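Local coordinates for trichothecene 3-O-acetyltransferase TRI101 (Fusarium sporotrichioides, PDB 2ZBA), which transfers an acetyl group from acetyl-CoA to the 3-hydroxyl of trichothecenes, a step in the biosynthesis of mycotoxins such as T-2 toxin, at residues T46-L51 with L93-L98; R304-V309 with D349-R354; M420-K425 with F431-S436. All blocks are in the same frame, centred on the assembly; numbering follows the deposited sequence. Where two conformers were deposited one is given.

Contact 1: T46-L51 with L93-L98; sequences TIVSTL and LVVKDL
Leu93 opens the strand side of this contact by setting its CD1 methyl against CD2 of Leu51, 3.7 Å away, so that a single branch of each leucine does the touching. Both side chains reach out with CG anti to the backbone N (chi1 165° in Leu93, 178° in Leu51), and the two meet at an oblique crossing. Leu51 is buried, and it also touches Leu159, Leu180, Cys184 and Phe400. The side chain of Val94 leaves from the other face of the strand, and its backbone hydrogen-bonds to Leu148 and Leu150 of the adjacent parallel strand. Val95 returns to the helix: its CG2, the branch beside its own backbone N, lies 3.9 Å from CG1 of Val48, while its side chain also touches Phe152. One helical turn, Val48 to Leu51, thus matches the alternate strand residues Val95 and Leu93, running in the reverse order, with the CA atoms of Val48 and Val95 7.8 Å apart. Further on, Lys96 sends NZ to the carbonyl oxygen of Val124, and Asp97 forms a salt bridge with Arg99. Within the helix Thr46 O takes two bonds, from Thr50 N at 3.0 Å and from Thr50 OG1 at 2.6 Å, which arrive from opposite faces of its plane. Helix 44-61 packs on one face of a five-stranded mixed sheet, here reaching its edge strand 92-97. Between the two segments the junction consists of two methyl-to-methyl touches, which implies dispersion and burial of apolar surface, with little directional constraint at this margin of the sheet.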
loop_
_atom_site.group_PDB
_atom_site.type_symbol
_atom_site.label_atom_id
_atom_site.label_comp_id
_atom_site.label_asym_id
_atom_site.label_seq_id
_atom_site.Cartn_x
_atom_site.Cartn_y
_atom_site.Cartn_z
ATOM N N THR A 46 -11.618 24.631 13.803
ATOM C CA THR A 46 -12.636 24.427 12.769
ATOM C C THR A 46 -12.347 23.152 11.946
ATOM O O THR A 46 -13.278 22.413 11.583
ATOM C CB THR A 46 -12.755 25.706 11.846
ATOM O OG1 THR A 46 -13.008 26.880 12.654
ATOM C CG2 THR A 46 -13.879 25.561 10.795
ATOM N N ILE A 47 -11.067 22.905 11.654
ATOM C CA ILE A 47 -10.630 21.700 10.904
ATOM C C ILE A 47 -10.933 20.412 11.692
ATOM O O ILE A 47 -11.430 19.425 11.134
ATOM C CB ILE A 47 -9.124 21.774 10.557
ATOM C CG1 ILE A 47 -8.863 22.867 9.502
ATOM C CG2 ILE A 47 -8.589 20.394 10.083
ATOM C CD1 ILE A 47 -7.420 23.314 9.434
ATOM N N VAL A 48 -10.645 20.462 12.997
ATOM C CA VAL A 48 -10.923 19.380 13.947
ATOM C C VAL A 48 -12.419 19.075 14.011
ATOM O O VAL A 48 -12.818 17.921 13.842
ATOM C CB VAL A 48 -10.352 19.693 15.366
ATOM C CG1 VAL A 48 -10.608 18.553 16.339
ATOM C CG2 VAL A 48 -8.856 19.952 15.304
ATOM N N SER A 49 -13.239 20.108 14.218
ATOM C CA SER A 49 -14.696 19.943 14.295
ATOM C C SER A 49 -15.294 19.361 13.020
ATOM O O SER A 49 -16.201 18.516 13.074
ATOM C CB SER A 49 -15.379 21.270 14.638
ATOM O OG SER A 49 -15.171 21.599 16.001
ATOM N N THR A 50 -14.795 19.824 11.879
ATOM C CA THR A 50 -15.232 19.345 10.573
ATOM C C THR A 50 -14.912 17.851 10.383
ATOM O O THR A 50 -15.726 17.111 9.832
ATOM C CB THR A 50 -14.581 20.172 9.458
ATOM O OG1 THR A 50 -14.821 21.558 9.717
ATOM C CG2 THR A 50 -15.118 19.790 8.077
ATOM N N LEU A 51 -13.743 17.414 10.850
ATOM C CA LEU A 51 -13.370 16.007 10.710
ATOM C C LEU A 51 -14.171 15.124 11.664
ATOM O O LEU A 51 -14.633 14.046 11.280
ATOM C CB LEU A 51 -11.863 15.800 10.891
ATOM C CG LEU A 51 -11.307 14.359 10.821
ATOM C CD1 LEU A 51 -11.655 13.626 9.493
ATOM C CD2 LEU A 51 -9.815 14.388 11.048
ATOM N N LEU A 93 -9.818 9.267 16.714
ATOM C CA LEU A 93 -9.045 10.382 16.190
ATOM C C LEU A 93 -8.121 10.951 17.257
ATOM O O LEU A 93 -8.583 11.321 18.348
ATOM C CB LEU A 93 -9.964 11.478 15.627
ATOM C CG LEU A 93 -9.309 12.850 15.369
ATOM C CD1 LEU A 93 -8.401 12.854 14.135
ATOM C CD2 LEU A 93 -10.350 13.963 15.301
ATOM N N VAL A 94 -6.826 11.019 16.936
ATOM C CA VAL A 94 -5.821 11.712 17.757
ATOM C C VAL A 94 -5.561 13.102 17.153
ATOM O O VAL A 94 -5.374 13.240 15.941
ATOM C CB VAL A 94 -4.473 10.915 17.852
ATOM C CG1 VAL A 94 -3.404 11.685 18.652
ATOM C CG2 VAL A 94 -4.685 9.537 18.463
ATOM N N VAL A 95 -5.573 14.125 18.006
ATOM C CA VAL A 95 -5.214 15.486 17.599
ATOM C C VAL A 95 -3.882 15.841 18.257
ATOM O O VAL A 95 -3.788 15.928 19.488
ATOM C CB VAL A 95 -6.316 16.499 17.981
ATOM C CG1 VAL A 95 -5.879 17.942 17.657
ATOM C CG2 VAL A 95 -7.624 16.166 17.265
ATOM N N LYS A 96 -2.855 16.032 17.442
ATOM C CA LYS A 96 -1.503 16.284 17.938
ATOM C C LYS A 96 -0.938 17.605 17.384
ATOM O O LYS A 96 -0.866 17.796 16.174
ATOM C CB LYS A 96 -0.600 15.107 17.567
ATOM C CG LYS A 96 0.651 14.910 18.424
ATOM C CD LYS A 96 1.268 13.542 18.113
ATOM C CE LYS A 96 2.622 13.316 18.784
ATOM N NZ LYS A 96 3.791 13.331 17.845
ATOM N N ASP A 97 -0.546 18.501 18.296
ATOM C CA ASP A 97 -0.012 19.825 17.968
ATOM C C ASP A 97 1.516 19.806 18.017
ATOM O O ASP A 97 2.127 19.851 19.092
ATOM C CB ASP A 97 -0.589 20.864 18.941
ATOM C CG ASP A 97 -0.242 22.301 18.572
ATOM O OD1 ASP A 97 0.429 22.554 17.544
ATOM O OD2 ASP A 97 -0.660 23.196 19.334
ATOM N N LEU A 98 2.127 19.736 16.839
ATOM C CA LEU A 98 3.583 19.599 16.726
ATOM C C LEU A 98 4.305 20.944 16.698
ATOM O O LEU A 98 5.536 20.992 16.698
ATOM C CB LEU A 98 3.947 18.775 15.487
ATOM C CG LEU A 98 3.291 17.408 15.250
ATOM C CD1 LEU A 98 3.953 16.742 14.066
ATOM C CD2 LEU A 98 3.367 16.501 16.475
#

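Contact 2: R304-V309 with D349-R354; sequences RGPMGV and DRLRRR
Arg352 reaches Pro306 by bending its chain at chi3 (-109°), which swings NE over to the carbonyl oxygen of that proline. The resulting bond, NE to Pro306 O, is short at 2.7 Å but not straight, with 138° at the hydrogen; the donor is tilted from the carbonyl plane, and the oxygen lies somewhat out of the guanidinium plane. Met307, a selenomethionine, folds at both chi2 and chi3, so that although its CB points away from helix 348-363, SE turns back to lie 3.8 Å from CG of Arg352. The arginine is therefore met at two levels, its aliphatic stem by selenium and its NE by a backbone oxygen. Its guanidinium is held a second time within its own helix: NH1 forms a salt bridge with Asp349 OD1 at 3.0 Å, nearly straight (168°), in the guanidinium plane and on the anti lone pair of the carboxylate. Alongside, CG of the Pro306 ring packs on CD1 of Leu351 at 4.0 Å. A Schellman motif ends the short, weakly bonded helix of about 304-307, with Gly308, whose phi is positive, accompanied by bonds from Val309 N to Arg304 O (2.8 Å) and from Gly308 N to Gly305 O (3.0 Å). At the other end Arg304 pairs with the CoA-binding Asp302 and with Asp169, the aspartate of the HXXXD motif of BAHD enzymes. The short helix directly follows strand 294-302, whereas helix 348-363 rests through Leu351 and Arg354 on the neighbouring outermost strand 318-326; the Leu351 side chain lies about 7 Å from the bound coenzyme A.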
loop_
_atom_site.group_PDB
_atom_site.type_symbol
_atom_site.label_atom_id
_atom_site.label_comp_id
_atom_site.label_asym_id
_atom_site.label_seq_id
_atom_site.Cartn_x
_atom_site.Cartn_y
_atom_site.Cartn_z
ATOM N N ARG A 304 -9.966 -6.322 -7.508
ATOM C CA ARG A 304 -11.371 -5.900 -7.645
ATOM C C ARG A 304 -11.890 -6.017 -9.087
ATOM O O ARG A 304 -12.906 -6.642 -9.319
ATOM C CB ARG A 304 -11.576 -4.475 -7.109
ATOM C CG ARG A 304 -11.680 -4.370 -5.604
ATOM C CD ARG A 304 -11.255 -2.968 -5.150
ATOM N NE ARG A 304 -11.305 -2.862 -3.700
ATOM C CZ ARG A 304 -10.381 -3.342 -2.871
ATOM N NH1 ARG A 304 -9.300 -3.940 -3.336
ATOM N NH2 ARG A 304 -10.540 -3.200 -1.569
ATOM N N GLY A 305 -11.174 -5.426 -10.043
ATOM C CA GLY A 305 -11.487 -5.530 -11.476
ATOM C C GLY A 305 -11.636 -6.948 -12.022
ATOM O O GLY A 305 -12.729 -7.340 -12.437
ATOM N N PRO A 306 -10.543 -7.736 -11.998
ATOM C CA PRO A 306 -10.585 -9.136 -12.403
ATOM C C PRO A 306 -11.655 -9.985 -11.687
ATOM O O PRO A 306 -12.258 -10.859 -12.316
ATOM C CB PRO A 306 -9.166 -9.636 -12.076
ATOM C CG PRO A 306 -8.314 -8.412 -12.141
ATOM C CD PRO A 306 -9.181 -7.318 -11.609
HETATM N N MSE A 307 -11.903 -9.738 -10.398
HETATM C CA MSE A 307 -12.947 -10.494 -9.668
HETATM C C MSE A 307 -14.386 -10.101 -10.017
HETATM O O MSE A 307 -15.332 -10.794 -9.633
HETATM C CB MSE A 307 -12.772 -10.382 -8.144
HETATM C CG MSE A 307 -11.673 -11.239 -7.534
HETATM SE SE MSE A 307 -11.612 -13.146 -8.090
HETATM C CE MSE A 307 -13.256 -13.608 -7.772
ATOM N N GLY A 308 -14.551 -9.005 -10.750
ATOM C CA GLY A 308 -15.871 -8.442 -11.039
ATOM C C GLY A 308 -16.467 -7.788 -9.807
ATOM O O GLY A 308 -17.666 -7.946 -9.524
ATOM N N VAL A 309 -15.629 -7.085 -9.045
ATOM C CA VAL A 309 -16.082 -6.444 -7.806
ATOM C C VAL A 309 -15.935 -4.946 -7.957
ATOM O O VAL A 309 -15.024 -4.492 -8.632
ATOM C CB VAL A 309 -15.285 -6.952 -6.565
ATOM C CG1 VAL A 309 -15.613 -6.136 -5.334
ATOM C CG2 VAL A 309 -15.597 -8.422 -6.315
ATOM N N ASP A 349 -7.894 -14.228 -16.477
ATOM C CA ASP A 349 -8.265 -15.612 -16.181
ATOM C C ASP A 349 -7.273 -16.201 -15.184
ATOM O O ASP A 349 -7.654 -16.883 -14.235
ATOM C CB ASP A 349 -8.242 -16.458 -17.453
ATOM C CG ASP A 349 -9.600 -16.529 -18.176
ATOM O OD1 ASP A 349 -10.614 -15.925 -17.743
ATOM O OD2 ASP A 349 -9.631 -17.231 -19.206
ATOM N N ARG A 350 -5.996 -15.923 -15.412
ATOM C CA ARG A 350 -4.926 -16.400 -14.519
ATOM C C ARG A 350 -4.966 -15.729 -13.137
ATOM O O ARG A 350 -4.803 -16.410 -12.114
ATOM C CB ARG A 350 -3.558 -16.236 -15.172
ATOM C CG ARG A 350 -2.398 -16.905 -14.388
ATOM C CD ARG A 350 -1.045 -16.518 -14.970
ATOM N NE ARG A 350 0.072 -17.197 -14.292
ATOM N N LEU A 351 -5.170 -14.412 -13.101
ATOM C CA LEU A 351 -5.246 -13.695 -11.815
ATOM C C LEU A 351 -6.395 -14.210 -10.953
ATOM O O LEU A 351 -6.229 -14.455 -9.743
ATOM C CB LEU A 351 -5.420 -12.183 -12.018
ATOM C CG LEU A 351 -4.241 -11.382 -12.576
ATOM C CD1 LEU A 351 -4.656 -9.956 -12.859
ATOM C CD2 LEU A 351 -3.087 -11.429 -11.610
ATOM N N ARG A 352 -7.568 -14.338 -11.578
ATOM C CA ARG A 352 -8.744 -14.909 -10.921
ATOM C C ARG A 352 -8.526 -16.292 -10.345
ATOM O O ARG A 352 -8.849 -16.551 -9.176
ATOM C CB ARG A 352 -9.901 -14.973 -11.895
ATOM C CG ARG A 352 -10.831 -13.843 -11.712
ATOM C CD ARG A 352 -12.111 -14.097 -12.414
ATOM N NE ARG A 352 -12.204 -13.227 -13.563
ATOM C CZ ARG A 352 -11.846 -13.556 -14.787
ATOM N NH1 ARG A 352 -11.390 -14.774 -15.038
ATOM N NH2 ARG A 352 -11.975 -12.670 -15.760
ATOM N N ARG A 353 -7.997 -17.177 -11.186
ATOM C CA ARG A 353 -7.699 -18.560 -10.808
ATOM C C ARG A 353 -6.748 -18.632 -9.613
ATOM O O ARG A 353 -7.020 -19.312 -8.643
ATOM C CB ARG A 353 -7.123 -19.356 -12.000
ATOM C CG ARG A 353 -6.783 -20.821 -11.649
ATOM C CD ARG A 353 -8.023 -21.608 -11.164
ATOM N NE ARG A 353 -7.678 -23.001 -10.825
ATOM C CZ ARG A 353 -8.527 -24.020 -10.735
ATOM N NH1 ARG A 353 -9.838 -23.875 -10.976
ATOM N NH2 ARG A 353 -8.054 -25.214 -10.402
ATOM N N ARG A 354 -5.635 -17.915 -9.695
ATOM C CA ARG A 354 -4.635 -17.901 -8.632
ATOM C C ARG A 354 -5.236 -17.372 -7.309
ATOM O O ARG A 354 -4.896 -17.859 -6.229
ATOM C CB ARG A 354 -3.427 -17.054 -9.061
ATOM C CG ARG A 354 -2.557 -17.674 -10.208
ATOM C CD ARG A 354 -1.410 -16.743 -10.622
ATOM N NE ARG A 354 -0.631 -16.353 -9.447
ATOM C CZ ARG A 354 -0.539 -15.115 -8.966
ATOM N NH1 ARG A 354 -1.145 -14.088 -9.578
ATOM N NH2 ARG A 354 0.150 -14.902 -7.846
#

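Contact 3: M420-K425 with F431-S436; sequences MYFMPK and FTASIS. With ZBA (12,13-Epoxytrichothec-9-ene-3,4,8,15-tetrol-4,15-diacetate-8-isovalerate), chain F.
Phe422 presents the edge of its ring to Ala433, CD1 lying 3.8 Å from the alanine CB, and one face to Phe431. The two phenyl rings form an offset edge-to-face pair, the edge of Phe431 toward the face of Phe422, with centroids 5.8 Å apart and planes at 70°. On the same side of the sheet the extended chain of Met420, a selenomethionine, brings CE to 4.0 Å from Ile435 CG2, and Leu273 and Ile277 of helix 269-285 close over Phe422. Farther out, the aliphatic part of Lys425 passes across Phe431 at a slant, CD reaching CE1 at 3.6 Å, with the lysine side chain about 5 Å from coenzyme A. These residues belong to a beta hairpin, strands 419-422 and 431-438, within the mixed seven-stranded sheet; strand 383-387 lies parallel beside 419-422. Tyr421 and Ser434 are a hydrogen-bonded antiparallel pair, joined by Tyr421 N to Ser434 O (2.9 Å) and by Ser434 N to Tyr421 O. Beyond the regular strand, Met423 N still donates to Thr432 O at 2.9 Å, almost straight (172°), and a water links Met423 O to Thr432 N. Tyr421 projects to the opposite face, where its ring meets Trp388 and its hydroxyl donates to the bridging ether oxygen O10 of the T-2 ligand, OH to O10 being 2.8 Å.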
loop_
_atom_site.group_PDB
_atom_site.type_symbol
_atom_site.label_atom_id
_atom_site.label_comp_id
_atom_site.label_asym_id
_atom_site.label_seq_id
_atom_site.Cartn_x
_atom_site.Cartn_y
_atom_site.Cartn_z
HETATM N N MSE A 420 9.119 -1.915 -1.314
HETATM C CA MSE A 420 8.935 -0.711 -2.113
HETATM C C MSE A 420 7.467 -0.349 -2.334
HETATM O O MSE A 420 6.586 -1.220 -2.320
HETATM C CB MSE A 420 9.641 -0.867 -3.465
HETATM C CG MSE A 420 11.135 -1.063 -3.340
HETATM SE SE MSE A 420 12.035 -1.185 -5.006
HETATM C CE MSE A 420 13.688 -1.980 -4.407
ATOM N N TYR A 421 7.218 0.943 -2.549
ATOM C CA TYR A 421 5.896 1.462 -2.885
ATOM C C TYR A 421 6.015 2.482 -3.983
ATOM O O TYR A 421 7.040 3.159 -4.077
ATOM C CB TYR A 421 5.259 2.171 -1.678
ATOM C CG TYR A 421 5.002 1.246 -0.513
ATOM C CD1 TYR A 421 3.823 0.504 -0.440
ATOM C CD2 TYR A 421 5.946 1.094 0.507
ATOM C CE1 TYR A 421 3.590 -0.364 0.617
ATOM C CE2 TYR A 421 5.715 0.217 1.576
ATOM C CZ TYR A 421 4.536 -0.496 1.621
ATOM O OH TYR A 421 4.279 -1.358 2.672
ATOM N N PHE A 422 4.955 2.630 -4.777
ATOM C CA PHE A 422 4.754 3.875 -5.522
ATOM C C PHE A 422 3.654 4.639 -4.809
ATOM O O PHE A 422 2.636 4.053 -4.436
ATOM C CB PHE A 422 4.298 3.669 -6.979
ATOM C CG PHE A 422 5.263 2.915 -7.857
ATOM C CD1 PHE A 422 6.635 2.909 -7.611
ATOM C CD2 PHE A 422 4.785 2.229 -8.975
ATOM C CE1 PHE A 422 7.500 2.212 -8.454
ATOM C CE2 PHE A 422 5.640 1.530 -9.793
ATOM C CZ PHE A 422 6.995 1.533 -9.546
HETATM N N MSE A 423 3.853 5.950 -4.651
HETATM C CA MSE A 423 2.870 6.828 -4.031
HETATM C C MSE A 423 1.718 7.046 -5.009
HETATM O O MSE A 423 1.865 6.751 -6.195
HETATM C CB MSE A 423 3.535 8.180 -3.676
HETATM C CG MSE A 423 4.571 8.155 -2.524
HETATM SE SE MSE A 423 3.946 7.393 -0.800
HETATM C CE MSE A 423 4.369 5.508 -1.140
ATOM N N PRO A 424 0.561 7.543 -4.527
ATOM C CA PRO A 424 -0.495 7.954 -5.444
ATOM C C PRO A 424 0.031 8.993 -6.432
ATOM O O PRO A 424 0.776 9.895 -6.038
ATOM C CB PRO A 424 -1.538 8.587 -4.520
ATOM C CG PRO A 424 -1.322 7.941 -3.220
ATOM C CD PRO A 424 0.158 7.726 -3.119
ATOM N N LYS A 425 -0.351 8.850 -7.698
ATOM C CA LYS A 425 0.255 9.613 -8.781
ATOM C C LYS A 425 -0.225 11.052 -8.701
ATOM O O LYS A 425 -1.447 11.323 -8.662
ATOM C CB LYS A 425 -0.083 8.952 -10.128
ATOM C CG LYS A 425 0.283 9.717 -11.386
ATOM C CD LYS A 425 -0.329 9.005 -12.581
ATOM C CE LYS A 425 -0.704 9.953 -13.712
ATOM N NZ LYS A 425 -1.688 9.259 -14.624
ATOM N N PHE A 431 5.533 10.602 -10.477
ATOM C CA PHE A 431 5.565 9.390 -9.674
ATOM C C PHE A 431 6.606 9.575 -8.608
ATOM O O PHE A 431 7.618 10.226 -8.828
ATOM C CB PHE A 431 5.967 8.163 -10.508
ATOM C CG PHE A 431 4.815 7.377 -11.050
ATOM C CD1 PHE A 431 3.861 7.975 -11.850
ATOM C CD2 PHE A 431 4.705 6.008 -10.776
ATOM C CE1 PHE A 431 2.811 7.244 -12.369
ATOM C CE2 PHE A 431 3.659 5.261 -11.278
ATOM C CZ PHE A 431 2.701 5.873 -12.082
ATOM N N THR A 432 6.352 8.990 -7.449
ATOM C CA THR A 432 7.388 8.881 -6.425
ATOM C C THR A 432 7.396 7.449 -5.930
ATOM O O THR A 432 6.339 6.862 -5.709
ATOM C CB THR A 432 7.131 9.874 -5.271
ATOM O OG1 THR A 432 7.277 11.205 -5.773
ATOM C CG2 THR A 432 8.107 9.659 -4.114
ATOM N N ALA A 433 8.590 6.893 -5.797
ATOM C CA ALA A 433 8.778 5.552 -5.289
ATOM C C ALA A 433 9.404 5.645 -3.907
ATOM O O ALA A 433 10.408 6.337 -3.711
ATOM C CB ALA A 433 9.682 4.735 -6.217
ATOM N N SER A 434 8.805 4.949 -2.955
ATOM C CA SER A 434 9.410 4.810 -1.636
ATOM C C SER A 434 10.165 3.480 -1.673
ATOM O O SER A 434 9.587 2.430 -1.969
ATOM C CB SER A 434 8.351 4.862 -0.541
ATOM O OG SER A 434 8.961 5.020 0.728
ATOM N N ILE A 435 11.471 3.551 -1.449
ATOM C CA ILE A 435 12.370 2.429 -1.689
ATOM C C ILE A 435 13.169 2.137 -0.417
ATOM O O ILE A 435 13.713 3.053 0.219
ATOM C CB ILE A 435 13.319 2.700 -2.937
ATOM C CG1 ILE A 435 12.502 2.796 -4.251
ATOM C CG2 ILE A 435 14.492 1.668 -3.019
ATOM C CD1 ILE A 435 13.359 3.032 -5.564
ATOM N N SER A 436 13.222 0.866 -0.043
ATOM C CA SER A 436 14.088 0.417 1.039
ATOM C C SER A 436 15.126 -0.554 0.485
ATOM O O SER A 436 14.793 -1.524 -0.225
ATOM C CB SER A 436 13.292 -0.212 2.178
ATOM O OG SER A 436 14.122 -0.449 3.320
HETATM O O18 ZBA F . 7.162 -7.377 3.765
HETATM C C44 ZBA F . 6.344 -7.563 4.632
HETATM C C45 ZBA F . 6.248 -8.749 5.522
HETATM C C46 ZBA F . 5.882 -8.470 6.925
HETATM C C48 ZBA F . 6.692 -7.679 7.821
HETATM C C47 ZBA F . 4.653 -8.987 7.584
HETATM O O17 ZBA F . 5.407 -6.642 4.858
HETATM C C31 ZBA F . 5.164 -5.552 3.916
HETATM C C30 ZBA F . 4.568 -6.076 2.620
HETATM C C32 ZBA F . 4.352 -4.543 4.665
HETATM C C39 ZBA F . 5.008 -4.002 5.898
HETATM C C33 ZBA F . 3.169 -4.165 4.231
HETATM C C34 ZBA F . 2.562 -4.642 2.958
HETATM O O10 ZBA F . 2.919 -3.676 1.898
HETATM C C29 ZBA F . 3.005 -6.074 2.480
HETATM C C38 ZBA F . 2.386 -7.127 3.425
HETATM O O12 ZBA F . 3.183 -8.336 3.407
HETATM C C40 ZBA F . 2.585 -9.456 3.807
HETATM C C41 ZBA F . 3.536 -10.607 3.819
HETATM O O13 ZBA F . 1.478 -9.549 4.108
HETATM C C28 ZBA F . 2.521 -6.324 0.962
HETATM C C37 ZBA F . 2.836 -7.775 0.506
HETATM C C35 ZBA F . 3.179 -5.239 0.089
HETATM C C25 ZBA F . 2.529 -3.997 0.548
HETATM C C36 ZBA F . 4.419 -5.313 -0.639
HETATM O O11 ZBA F . 3.164 -5.370 -1.335
HETATM C C27 ZBA F . 0.998 -5.894 0.755
HETATM C C26 ZBA F . 1.100 -4.442 0.316
HETATM O O16 ZBA F . 0.198 -3.572 0.950
HETATM O O14 ZBA F . 0.229 -6.636 -0.241
HETATM O O HOH W 1 3.908 7.495 -7.798
#

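From the N terminus, contact 1 closes first, returning the chain across 41 residues to set strand 92-97 under helix 44-61 in the N-terminal domain. Contact 2 closes a loop of 39 residues between the short helix 304-307 and helix 348-363, and contact 3 closes a hairpin, with five residues between its segments. The three follow in series, with none nested or crossed. Contacts 1 and 2 lie on opposite sides of the chain's centre, about 39 Å apart between centres. Contacts 2 and 3 both belong to the half built on the seven-stranded sheet; their nearest atoms are about 14 Å apart, and each lies near coenzyme A, whereas contact 1 is remote from the annotated sites.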